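Local coordinates for heat shock protein-related protein (Deinococcus radiodurans, PDB 4FEI) that probably acts as a small heat shock protein, a chaperone of the stress response that keeps unfolding proteins from aggregating, here represented by its alpha-crystallin domain, at residues Gly3-Ala8 with Gly61-Glu66. Numbering follows the deposited sequence.
Sequences GPWTPA and GRFVRE
Gly61 meets the Trp5 indole at its rim, the carbonyl O of Gly61 lying near the ring plane 3.5 Å from Trp5 CE3. From here the 3-8 segment runs beside strand 62-68 at a spacing bridged by two waters. One accepts from Trp5 N and donates to Arg62 O; the second donates to Trp5 O and accepts from Val64 N, so the backbones are bridged rather than directly paired. Between these bridges Phe63 turns inward. With CG set between backbone N and carbonyl carbon (chi1 79°), its ring directs an edge at the six-membered ring of Trp5 in a T-shaped pair, centroids 5.2 Å apart. Pro7 CG lies over one Phe63 face in a CH-pi contact, 3.8 Å from the ring centroid, while Leu22 and Val24 pack against both Pro7 and Phe63. Farther on, the Arg65 chain bends at chi3 (70°), and NH1 donates a bent bond to Pro7 O (2.8 Å), which lies 24° out of the guanidinium plane; Thr6 CG2 lies over one guanidinium face, toward its rim. NH1 also forms a salt bridge with Glu57 of the second subunit. Replacing Arg65 with an alanine would probably leave that carboxylate without this partner and Pro7 O without this donor. The contact thus illustrates how ring packing, bridging waters and one shared cation can hold a segment beside a strand without direct backbone pairing.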
# COMPACT_ATOMS: atom_id res chain seq x y z
N GLY A 3 -13.23 -4.31 -1.04
CA GLY A 3 -13.94 -3.20 -0.37
C GLY A 3 -13.67 -1.80 -0.90
O GLY A 3 -12.75 -1.59 -1.70
N PRO A 4 -14.47 -0.82 -0.45
CA PRO A 4 -14.25 0.56 -0.93
C PRO A 4 -12.91 1.09 -0.40
O PRO A 4 -12.55 0.84 0.76
CB PRO A 4 -15.42 1.36 -0.32
CG PRO A 4 -16.41 0.29 0.21
CD PRO A 4 -15.58 -0.91 0.52
N TRP A 5 -12.19 1.81 -1.24
CA TRP A 5 -10.82 2.19 -0.96
C TRP A 5 -10.71 3.62 -0.43
O TRP A 5 -11.14 4.59 -1.10
CB TRP A 5 -9.97 2.06 -2.24
CG TRP A 5 -8.52 2.06 -1.99
CD1 TRP A 5 -7.89 1.91 -0.78
CD2 TRP A 5 -7.48 2.16 -2.98
NE1 TRP A 5 -6.52 1.91 -0.96
CE2 TRP A 5 -6.25 2.07 -2.31
CE3 TRP A 5 -7.48 2.32 -4.38
CZ2 TRP A 5 -5.03 2.13 -2.98
CZ3 TRP A 5 -6.28 2.40 -5.04
CH2 TRP A 5 -5.06 2.30 -4.33
N THR A 6 -10.15 3.73 0.78
CA THR A 6 -9.72 4.99 1.38
C THR A 6 -8.24 4.87 1.78
O THR A 6 -7.92 4.36 2.85
CB THR A 6 -10.63 5.39 2.58
OG1 THR A 6 -11.99 5.53 2.10
CG2 THR A 6 -10.21 6.76 3.22
N PRO A 7 -7.33 5.32 0.89
CA PRO A 7 -5.89 5.14 1.15
C PRO A 7 -5.43 6.01 2.31
O PRO A 7 -5.75 7.21 2.34
CB PRO A 7 -5.22 5.56 -0.17
CG PRO A 7 -6.25 6.27 -0.98
CD PRO A 7 -7.62 5.90 -0.44
N ALA A 8 -4.70 5.39 3.24
CA ALA A 8 -4.20 6.05 4.44
C ALA A 8 -3.19 7.21 4.12
O ALA A 8 -2.34 7.08 3.22
CB ALA A 8 -3.62 5.01 5.39
N GLY A 61 -10.89 -0.52 -6.61
CA GLY A 61 -11.69 0.44 -7.35
C GLY A 61 -11.17 1.86 -7.15
O GLY A 61 -10.00 2.06 -6.79
N ARG A 62 -12.05 2.83 -7.41
CA ARG A 62 -11.71 4.25 -7.33
C ARG A 62 -11.68 4.76 -5.90
O ARG A 62 -12.42 4.28 -5.04
CB ARG A 62 -12.67 5.06 -8.20
CG ARG A 62 -12.88 6.52 -7.80
CD ARG A 62 -11.97 7.47 -8.54
NE ARG A 62 -12.56 8.79 -8.47
CZ ARG A 62 -12.29 9.77 -9.32
NH1 ARG A 62 -11.39 9.56 -10.30
NH2 ARG A 62 -12.89 10.94 -9.16
N PHE A 63 -10.76 5.69 -5.63
CA PHE A 63 -10.70 6.36 -4.35
C PHE A 63 -10.74 7.89 -4.56
O PHE A 63 -10.30 8.40 -5.58
CB PHE A 63 -9.41 5.95 -3.61
CG PHE A 63 -8.15 6.68 -4.10
CD1 PHE A 63 -7.81 7.97 -3.65
CD2 PHE A 63 -7.27 6.04 -4.97
CE1 PHE A 63 -6.67 8.59 -4.08
CE2 PHE A 63 -6.11 6.67 -5.40
CZ PHE A 63 -5.81 7.94 -4.97
N VAL A 64 -11.30 8.59 -3.59
CA VAL A 64 -11.33 10.02 -3.60
C VAL A 64 -11.10 10.53 -2.18
O VAL A 64 -11.86 10.17 -1.26
CB VAL A 64 -12.70 10.61 -4.16
CG1 VAL A 64 -12.66 12.16 -4.16
CG2 VAL A 64 -13.03 10.03 -5.53
N ARG A 65 -10.06 11.35 -1.99
CA ARG A 65 -9.82 12.02 -0.70
C ARG A 65 -9.75 13.54 -0.82
O ARG A 65 -9.16 14.06 -1.77
CB ARG A 65 -8.59 11.47 0.02
CG ARG A 65 -8.73 9.99 0.27
CD ARG A 65 -8.01 9.56 1.42
NE ARG A 65 -8.61 10.06 2.66
CZ ARG A 65 -7.97 9.97 3.82
NH1 ARG A 65 -6.76 9.37 3.88
NH2 ARG A 65 -8.52 10.47 4.90
N GLU A 66 -10.39 14.21 0.13
CA GLU A 66 -10.35 15.67 0.25
C GLU A 66 -9.64 15.97 1.59
O GLU A 66 -10.16 15.66 2.68
CB GLU A 66 -11.76 16.24 0.22
CG GLU A 66 -11.90 17.58 -0.42
CD GLU A 66 -13.36 17.92 -0.77
OE1 GLU A 66 -13.63 18.25 -1.98
OE2 GLU A 66 -14.23 17.88 0.14
O HOH W 1 -13.10 2.04 -4.02
O HOH W 2 -11.16 7.35 -0.99